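ArCE4A (Arthrobacter sp. AW19M34-1, PDB 5LFZ) belongs to the CE4 deacetylases and probably removes N-acetyl groups from polysaccharide substrates with the help of a bound metal ion. Local coordinates at residues K67-M72 against E109-V114; G76-S81 against L197-Q202; K149-Q154 against H173-S178. All coordinates share one frame; numbering follows the deposited sequence.

Contact 1 of 3, residues K67-M72 against E109-V114; sequences KTLKRM and EQAAGV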
loop_
_atom_site.group_PDB
_atom_site.type_symbol
_atom_site.label_atom_id
_atom_site.label_comp_id
_atom_site.label_asym_id
_atom_site.label_seq_id
_atom_site.Cartn_x
_atom_site.Cartn_y
_atom_site.Cartn_z
ATOM N N LYS A 67 8.927 -6.421 -14.272
ATOM C CA LYS A 67 10.223 -5.927 -13.828
ATOM C C LYS A 67 10.073 -4.890 -12.716
ATOM O O LYS A 67 10.908 -4.808 -11.812
ATOM C CB LYS A 67 11.002 -5.352 -15.012
ATOM C CG LYS A 67 11.117 -6.336 -16.170
ATOM C CD LYS A 67 11.906 -5.776 -17.337
ATOM C CE LYS A 67 11.755 -6.652 -18.572
ATOM N NZ LYS A 67 11.912 -8.098 -18.253
ATOM N N THR A 68 9.002 -4.104 -12.781
ATOM C CA THR A 68 8.740 -3.100 -11.764
ATOM C C THR A 68 8.382 -3.751 -10.425
ATOM O O THR A 68 8.793 -3.266 -9.371
ATOM C CB THR A 68 7.621 -2.129 -12.219
ATOM O OG1 THR A 68 8.022 -1.499 -13.439
ATOM C CG2 THR A 68 7.374 -1.058 -11.173
ATOM N N LEU A 69 7.659 -4.869 -10.454
ATOM C CA LEU A 69 7.381 -5.580 -9.208
ATOM C C LEU A 69 8.660 -6.204 -8.655
ATOM O O LEU A 69 8.872 -6.232 -7.439
ATOM C CB LEU A 69 6.303 -6.647 -9.401
ATOM C CG LEU A 69 4.954 -6.145 -8.881
ATOM C CD1 LEU A 69 4.395 -5.065 -9.810
ATOM C CD2 LEU A 69 3.963 -7.280 -8.697
ATOM N N LYS A 70 9.528 -6.678 -9.543
ATOM C CA LYS A 70 10.811 -7.198 -9.095
ATOM C C LYS A 70 11.615 -6.088 -8.420
ATOM O O LYS A 70 12.330 -6.348 -7.456
ATOM C CB LYS A 70 11.599 -7.813 -10.251
ATOM C CG LYS A 70 11.043 -9.141 -10.739
ATOM C CD LYS A 70 11.988 -9.783 -11.743
ATOM C CE LYS A 70 11.333 -10.951 -12.456
ATOM N NZ LYS A 70 10.195 -10.496 -13.303
ATOM N N ARG A 71 11.488 -4.854 -8.911
ATOM C CA ARG A 71 12.142 -3.717 -8.262
ATOM C C ARG A 71 11.656 -3.548 -6.831
ATOM O O ARG A 71 12.443 -3.276 -5.929
ATOM C CB ARG A 71 11.893 -2.408 -9.017
ATOM C CG ARG A 71 12.776 -2.141 -10.209
ATOM C CD ARG A 71 12.691 -0.666 -10.595
ATOM N NE ARG A 71 13.343 0.198 -9.615
ATOM C CZ ARG A 71 13.364 1.528 -9.685
ATOM N NH1 ARG A 71 12.767 2.152 -10.691
ATOM N NH2 ARG A 71 13.988 2.239 -8.750
ATOM N N MET A 72 10.353 -3.697 -6.630
ATOM C CA MET A 72 9.778 -3.524 -5.302
ATOM C C MET A 72 10.383 -4.499 -4.302
ATOM O O MET A 72 10.737 -4.119 -3.184
ATOM C CB MET A 72 8.262 -3.695 -5.354
ATOM C CG MET A 72 7.566 -2.625 -6.178
ATOM S SD MET A 72 5.803 -2.924 -6.352
ATOM C CE MET A 72 5.318 -1.432 -7.222
ATOM N N GLU A 109 2.922 -13.495 -8.263
ATOM C CA GLU A 109 3.895 -14.574 -8.209
ATOM C C GLU A 109 4.634 -14.680 -9.540
ATOM O O GLU A 109 5.852 -14.821 -9.562
ATOM C CB GLU A 109 3.221 -15.899 -7.842
ATOM C CG GLU A 109 4.161 -16.896 -7.162
ATOM C CD GLU A 109 5.149 -17.510 -8.128
ATOM O OE1 GLU A 109 4.817 -17.596 -9.330
ATOM O OE2 GLU A 109 6.253 -17.906 -7.695
ATOM N N GLN A 110 3.906 -14.590 -10.649
ATOM C CA GLN A 110 4.537 -14.684 -11.963
ATOM C C GLN A 110 5.510 -13.526 -12.188
ATOM O O GLN A 110 6.578 -13.702 -12.782
ATOM C CB GLN A 110 3.485 -14.713 -13.074
ATOM C CG GLN A 110 4.059 -14.929 -14.468
ATOM C CD GLN A 110 4.756 -16.271 -14.621
ATOM O OE1 GLN A 110 4.362 -17.266 -14.008
ATOM N NE2 GLN A 110 5.803 -16.304 -15.439
ATOM N N ALA A 111 5.143 -12.351 -11.689
ATOM C CA ALA A 111 5.941 -11.149 -11.893
ATOM C C ALA A 111 7.184 -11.100 -11.008
ATOM O O ALA A 111 8.273 -10.786 -11.487
ATOM C CB ALA A 111 5.085 -9.901 -11.656
ATOM N N ALA A 112 7.032 -11.415 -9.723
ATOM C CA ALA A 112 8.103 -11.149 -8.760
ATOM C C ALA A 112 8.513 -12.357 -7.923
ATOM O O ALA A 112 9.445 -12.272 -7.123
ATOM C CB ALA A 112 7.693 -10.012 -7.844
ATOM N N GLY A 113 7.812 -13.473 -8.094
ATOM C CA GLY A 113 8.167 -14.701 -7.405
ATOM C C GLY A 113 7.824 -14.702 -5.927
ATOM O O GLY A 113 8.307 -15.552 -5.171
ATOM N N VAL A 114 6.992 -13.751 -5.512
ATOM C CA VAL A 114 6.551 -13.685 -4.125
ATOM C C VAL A 114 5.038 -13.739 -4.035
ATOM O O VAL A 114 4.337 -13.521 -5.020
ATOM C CB VAL A 114 7.047 -12.394 -3.421
ATOM C CG1 VAL A 114 8.560 -12.272 -3.529
ATOM C CG2 VAL A 114 6.364 -11.165 -4.002
#
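Lys70 reaches across to the end of helix 94-112 and donates a hydrogen bond from NZ to Ala111 O (2.7 Å). The donor lies in the carbonyl plane and close to straight out from it, at a C=O...N angle of 159°. The lysine chain runs extended until its last torsion, where it bends (chi4 65°) and turns NZ back onto the oxygen. The aliphatic chain runs alongside the same acceptor, with Lys70 CE 3.2 Å and CG 3.3 Å from Ala111 O. Beside this hydrogen bond, Leu69 meets two methyl groups at once. Its CB stands 4.0 Å from Ala112 CB and 4.1 Å from Ala111 CB, while the CD2 branch reaches alongside Ala111 CB. With nothing larger than a methyl on either alanine, the backbones come close, and Lys70 CA is 4.8 Å from Ala112 CA. Val62 and Ile79 pack on Leu69 too, and Val62 and Pro66 touch Ala111, so the apolar half faces inward while the lysine lies at the outer border. Gly113, with positive phi, follows directly as the chain leaves the helix; its N still bonds to Glu109 O at 2.8 Å. The contact thus joins helix 66-74 to the C-terminal end of helix 94-112 by two unlike means: a small aliphatic patch, and a positive charge on a last-turn carbonyl, where it would probably be favoured by the partial negative charge of that helix end.

Contact 2 of 3, residues G76-S81 against L197-Q202; sequences GHQIGS and LVTVDQ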
loop_
_atom_site.group_PDB
_atom_site.type_symbol
_atom_site.label_atom_id
_atom_site.label_comp_id
_atom_site.label_asym_id
_atom_site.label_seq_id
_atom_site.Cartn_x
_atom_site.Cartn_y
_atom_site.Cartn_z
ATOM N N GLY A 76 13.504 -3.315 -1.274
ATOM C CA GLY A 76 13.106 -3.253 0.122
ATOM C C GLY A 76 11.655 -2.904 0.401
ATOM O O GLY A 76 11.271 -2.702 1.553
ATOM N N HIS A 77 10.843 -2.840 -0.645
ATOM C CA HIS A 77 9.440 -2.484 -0.484
ATOM C C HIS A 77 8.590 -3.721 -0.221
ATOM O O HIS A 77 9.080 -4.856 -0.286
ATOM C CB HIS A 77 8.952 -1.737 -1.725
ATOM C CG HIS A 77 9.817 -0.572 -2.087
ATOM N ND1 HIS A 77 9.818 0.605 -1.370
ATOM C CD2 HIS A 77 10.753 -0.422 -3.056
ATOM C CE1 HIS A 77 10.696 1.440 -1.896
ATOM N NE2 HIS A 77 11.277 0.842 -2.921
ATOM N N GLN A 78 7.321 -3.492 0.090
ATOM C CA GLN A 78 6.373 -4.575 0.293
ATOM C C GLN A 78 5.265 -4.535 -0.746
ATOM O O GLN A 78 4.727 -3.476 -1.050
ATOM C CB GLN A 78 5.775 -4.513 1.698
ATOM C CG GLN A 78 4.814 -5.652 1.973
ATOM C CD GLN A 78 4.360 -5.708 3.409
ATOM O OE1 GLN A 78 4.607 -4.790 4.189
ATOM N NE2 GLN A 78 3.686 -6.792 3.770
ATOM N N ILE A 79 4.929 -5.695 -1.296
ATOM C CA ILE A 79 3.821 -5.794 -2.232
ATOM C C ILE A 79 2.585 -6.352 -1.536
ATOM O O ILE A 79 2.638 -7.429 -0.922
ATOM C CB ILE A 79 4.185 -6.683 -3.432
ATOM C CG1 ILE A 79 5.449 -6.141 -4.116
ATOM C CG2 ILE A 79 3.002 -6.801 -4.391
ATOM C CD1 ILE A 79 6.042 -7.064 -5.154
ATOM N N GLY A 80 1.481 -5.617 -1.624
ATOM C CA GLY A 80 0.198 -6.087 -1.131
ATOM C C GLY A 80 -0.780 -6.253 -2.282
ATOM O O GLY A 80 -0.545 -5.751 -3.382
ATOM N N SER A 81 -1.876 -6.966 -2.041
ATOM C CA SER A 81 -2.915 -7.127 -3.052
ATOM C C SER A 81 -3.979 -6.041 -2.944
ATOM O O SER A 81 -4.401 -5.690 -1.843
ATOM C CB SER A 81 -3.574 -8.503 -2.924
ATOM O OG SER A 81 -4.722 -8.590 -3.751
ATOM N N LEU A 197 10.164 5.660 8.490
ATOM C CA LEU A 197 9.251 5.165 7.467
ATOM C C LEU A 197 9.497 3.677 7.271
ATOM O O LEU A 197 10.634 3.249 7.074
ATOM C CB LEU A 197 9.436 5.939 6.165
ATOM C CG LEU A 197 9.373 7.463 6.352
ATOM C CD1 LEU A 197 9.575 8.210 5.050
ATOM C CD2 LEU A 197 8.057 7.865 6.963
ATOM N N VAL A 198 8.427 2.889 7.346
ATOM C CA VAL A 198 8.545 1.430 7.351
ATOM C C VAL A 198 7.528 0.778 6.423
ATOM O O VAL A 198 6.578 1.419 5.991
ATOM C CB VAL A 198 8.344 0.842 8.769
ATOM C CG1 VAL A 198 9.393 1.366 9.741
ATOM C CG2 VAL A 198 6.928 1.125 9.277
ATOM N N THR A 199 7.723 -0.505 6.128
ATOM C CA THR A 199 6.714 -1.258 5.392
ATOM C C THR A 199 5.589 -1.632 6.347
ATOM O O THR A 199 5.749 -1.533 7.560
ATOM C CB THR A 199 7.284 -2.536 4.761
ATOM O OG1 THR A 199 7.775 -3.395 5.797
ATOM C CG2 THR A 199 8.413 -2.199 3.793
ATOM N N VAL A 200 4.454 -2.053 5.802
ATOM C CA VAL A 200 3.321 -2.453 6.624
ATOM C C VAL A 200 3.703 -3.628 7.524
ATOM O O VAL A 200 3.321 -3.682 8.698
ATOM C CB VAL A 200 2.101 -2.808 5.739
ATOM C CG1 VAL A 200 1.039 -3.530 6.537
ATOM C CG2 VAL A 200 1.528 -1.541 5.104
ATOM N N ASP A 201 4.499 -4.542 6.979
ATOM C CA ASP A 201 4.980 -5.693 7.731
ATOM C C ASP A 201 5.726 -5.249 8.987
ATOM O O ASP A 201 5.429 -5.706 10.089
ATOM C CB ASP A 201 5.884 -6.553 6.855
ATOM C CG ASP A 201 6.135 -7.912 7.449
ATOM O OD1 ASP A 201 5.347 -8.839 7.169
ATOM O OD2 ASP A 201 7.116 -8.047 8.206
ATOM N N GLN A 202 6.682 -4.342 8.811
ATOM C CA GLN A 202 7.449 -3.809 9.935
ATOM C C GLN A 202 6.560 -3.078 10.932
ATOM O O GLN A 202 6.754 -3.189 12.144
ATOM C CB GLN A 202 8.538 -2.858 9.444
ATOM C CG GLN A 202 9.550 -3.465 8.490
ATOM C CD GLN A 202 10.527 -2.423 7.970
ATOM O OE1 GLN A 202 10.199 -1.635 7.079
ATOM N NE2 GLN A 202 11.729 -2.401 8.540
HETATM O O HOH W 1 3.203 -8.171 6.302
#
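Gln78 and Asp201 meet through a backbone amide: Asp201 N donates to Gln78 OE1 over 2.8 Å, with an N-H...O angle of 153°. The donor lies in the carbonyl plane and on a lone pair, the C=O...N angle being 134°. Gln78 gets there by an extended chain, with CG anti to the backbone N (chi1 -178°). This is the tight part. OE1 also sits 3.5 Å from Thr199 CB, and Gln78 CB packs 3.9 Å from that same carbon, while Thr199 CG2 rests near Gly76 O. Val200 N, though close to OE1, is poorly aligned with it and bonds instead to Thr54 OG1. The outer side is looser. Gln78 NE2 donates a hydrogen bond to a water at 2.9 Å, and that water lies beside Asp201 OD1, too close for the second bond to be trusted in detail. Within 197-202, Gln202 OE1 accepts from Thr199 N at 2.9 Å, and Gln202 N makes a weak hydrogen bond back to Thr199 OG1. These reciprocal bonds form a capping box at the start of helix 200-203, to which Gln78 of strand 78-81 adds an acceptor for a first-turn amide.

Contact 3 of 3, residues K149-Q154 against H173-S178; sequences KHHDPQ and HDIHES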
loop_
_atom_site.group_PDB
_atom_site.type_symbol
_atom_site.label_atom_id
_atom_site.label_comp_id
_atom_site.label_asym_id
_atom_site.label_seq_id
_atom_site.Cartn_x
_atom_site.Cartn_y
_atom_site.Cartn_z
ATOM N N LYS A 149 -8.775 12.512 -5.282
ATOM C CA LYS A 149 -9.708 13.571 -5.665
ATOM C C LYS A 149 -9.017 14.809 -6.221
ATOM O O LYS A 149 -9.439 15.341 -7.249
ATOM C CB LYS A 149 -10.596 14.004 -4.490
ATOM C CG LYS A 149 -11.736 13.063 -4.178
ATOM N N HIS A 150 -7.973 15.285 -5.544
ATOM C CA HIS A 150 -7.418 16.587 -5.916
ATOM C C HIS A 150 -6.177 16.507 -6.801
ATOM O O HIS A 150 -5.840 17.486 -7.463
ATOM C CB HIS A 150 -7.108 17.421 -4.663
ATOM C CG HIS A 150 -6.258 16.723 -3.643
ATOM N ND1 HIS A 150 -4.938 16.392 -3.868
ATOM C CD2 HIS A 150 -6.533 16.331 -2.376
ATOM C CE1 HIS A 150 -4.443 15.807 -2.792
ATOM N NE2 HIS A 150 -5.388 15.760 -1.870
ATOM N N HIS A 151 -5.508 15.353 -6.812
ATOM C CA HIS A 151 -4.311 15.157 -7.631
ATOM C C HIS A 151 -3.287 16.273 -7.449
ATOM O O HIS A 151 -2.631 16.677 -8.407
ATOM C CB HIS A 151 -4.680 15.059 -9.115
ATOM C CG HIS A 151 -5.748 14.052 -9.410
ATOM N ND1 HIS A 151 -5.480 12.711 -9.575
ATOM C CD2 HIS A 151 -7.084 14.194 -9.583
ATOM C CE1 HIS A 151 -6.606 12.067 -9.828
ATOM N NE2 HIS A 151 -7.593 12.944 -9.841
ATOM N N ASP A 152 -3.162 16.770 -6.224
ATOM C CA ASP A 152 -2.289 17.902 -5.939
ATOM C C ASP A 152 -1.162 17.468 -5.018
ATOM O O ASP A 152 -1.410 17.031 -3.896
ATOM C CB ASP A 152 -3.085 19.046 -5.309
ATOM C CG ASP A 152 -2.236 20.281 -5.064
ATOM O OD1 ASP A 152 -1.807 20.503 -3.914
ATOM O OD2 ASP A 152 -1.993 21.024 -6.030
ATOM N N PRO A 153 0.087 17.595 -5.484
ATOM C CA PRO A 153 1.207 17.076 -4.692
ATOM C C PRO A 153 1.381 17.780 -3.349
ATOM O O PRO A 153 1.657 17.119 -2.356
ATOM C CB PRO A 153 2.420 17.306 -5.600
ATOM C CG PRO A 153 1.993 18.335 -6.587
ATOM C CD PRO A 153 0.517 18.150 -6.779
ATOM N N GLN A 154 1.213 19.094 -3.303
ATOM C CA GLN A 154 1.440 19.795 -2.048
ATOM C C GLN A 154 0.341 19.495 -1.029
ATOM O O GLN A 154 0.610 19.378 0.162
ATOM C CB GLN A 154 1.544 21.299 -2.280
ATOM C CG GLN A 154 1.995 22.065 -1.057
ATOM C CD GLN A 154 3.404 21.702 -0.628
ATOM O OE1 GLN A 154 4.306 21.591 -1.457
ATOM N NE2 GLN A 154 3.598 21.512 0.671
ATOM N N HIS A 173 -2.036 7.275 -3.928
ATOM C CA HIS A 173 -2.291 6.529 -5.146
ATOM C C HIS A 173 -1.178 6.680 -6.159
ATOM O O HIS A 173 -0.742 7.784 -6.495
ATOM C CB HIS A 173 -3.627 6.952 -5.757
ATOM C CG HIS A 173 -4.801 6.545 -4.927
ATOM N ND1 HIS A 173 -5.150 7.194 -3.765
ATOM C CD2 HIS A 173 -5.670 5.513 -5.061
ATOM C CE1 HIS A 173 -6.198 6.592 -3.226
ATOM N NE2 HIS A 173 -6.536 5.574 -3.996
ATOM N N ASP A 174 -0.718 5.526 -6.619
ATOM C CA ASP A 174 0.224 5.415 -7.712
ATOM C C ASP A 174 -0.541 5.383 -9.043
ATOM O O ASP A 174 -0.544 4.373 -9.752
ATOM C CB ASP A 174 1.064 4.148 -7.519
ATOM C CG ASP A 174 2.124 3.978 -8.575
ATOM O OD1 ASP A 174 2.388 4.941 -9.331
ATOM O OD2 ASP A 174 2.681 2.860 -8.647
ATOM N N ILE A 175 -1.227 6.475 -9.364
ATOM C CA ILE A 175 -1.985 6.548 -10.615
ATOM C C ILE A 175 -1.708 7.838 -11.356
ATOM O O ILE A 175 -2.179 8.036 -12.465
ATOM C CB ILE A 175 -3.515 6.462 -10.390
ATOM C CG1 ILE A 175 -4.005 7.572 -9.460
ATOM C CG2 ILE A 175 -3.888 5.137 -9.822
ATOM C CD1 ILE A 175 -5.517 7.725 -9.384
ATOM N N HIS A 176 -0.946 8.722 -10.732
ATOM C CA HIS A 176 -0.893 10.101 -11.190
ATOM C C HIS A 176 0.424 10.758 -10.813
ATOM O O HIS A 176 1.095 10.335 -9.870
ATOM C CB HIS A 176 -2.129 10.838 -10.642
ATOM C CG HIS A 176 -2.261 10.787 -9.149
ATOM N ND1 HIS A 176 -2.386 11.912 -8.365
ATOM C CD2 HIS A 176 -2.155 9.747 -8.294
ATOM C CE1 HIS A 176 -2.461 11.549 -7.095
ATOM N NE2 HIS A 176 -2.300 10.244 -7.023
ATOM N N GLU A 177 0.807 11.769 -11.589
ATOM C CA GLU A 177 2.102 12.424 -11.440
ATOM C C GLU A 177 2.286 13.056 -10.066
ATOM O O GLU A 177 3.405 13.168 -9.576
ATOM C CB GLU A 177 2.292 13.490 -12.524
ATOM C CG GLU A 177 3.635 14.195 -12.434
ATOM C CD GLU A 177 4.348 14.282 -13.760
ATOM O OE1 GLU A 177 4.516 15.411 -14.265
ATOM O OE2 GLU A 177 4.736 13.223 -14.299
ATOM N N SER A 178 1.191 13.468 -9.437
ATOM C CA SER A 178 1.323 14.217 -8.198
ATOM C C SER A 178 1.965 13.388 -7.086
ATOM O O SER A 178 2.640 13.937 -6.231
ATOM C CB SER A 178 -0.028 14.780 -7.744
ATOM O OG SER A 178 -1.009 13.786 -7.615
#
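His176 and His151 form an offset edge-to-face pair, their ring centroids 5.1 Å apart and their planes at 84°, with the edge of His151 turned toward the face of His176. At the root of the side chain, His176 CB lies 4.0 Å from His151 ND1. Its chi1 of 57° puts CG between the backbone N and carbonyl carbon, and the ring swings against His151. His176 CG then lies 3.8 Å from His151 ND1, and the two ND1 atoms of His176 and His151 approach to 3.4 Å. His176 CE1 is 4.1 Å from His151 CA. At the tip, NE2 is hydrogen-bonded to Asp147 OD2, which also accepts from His173 N. A leucine in place of His176 would probably leave that carboxylate with one mate fewer and the His151 edge without an aromatic face to lean on. Two residues on from His176, Ser178 CB touches both His151 O (3.3 Å) and Pro153 CD (3.5 Å). Ile175, at the edge of the His151 ring, has its side chain about 7 Å from the bound nickel and touches Asp33, one of the metal's ligands. The turn linking helix 147-150 to helix 153-163, the latter N-capped by Asp152 on Lys155 N, thus lies against the connection between strand 168-173 and helix 177-192.

In the fold
Contacts 1 and 2 are neighbours, with centres 14 Å apart, and interlock along the chain: their segments alternate, helix 66-74 leading into strand 78-81, which precedes helix 94-112. They touch directly, Met72 O lying 2.8 Å from His77 N in a probable hydrogen bond, with Ile79 packed against helix 66-74 and Val114. Contact 3 touches neither; its centre is 24 Å from that of contact 1 and 21 Å from that of contact 2, and it is nested inside the long loop that contact 2 closes. Strands 78-81 and 168-173 belong to the same parallel sheet. Contact 1 pairs two helices, contact 2 joins strand 78-81 to the start of helix 200-203, and contact 3 borders the nickel site.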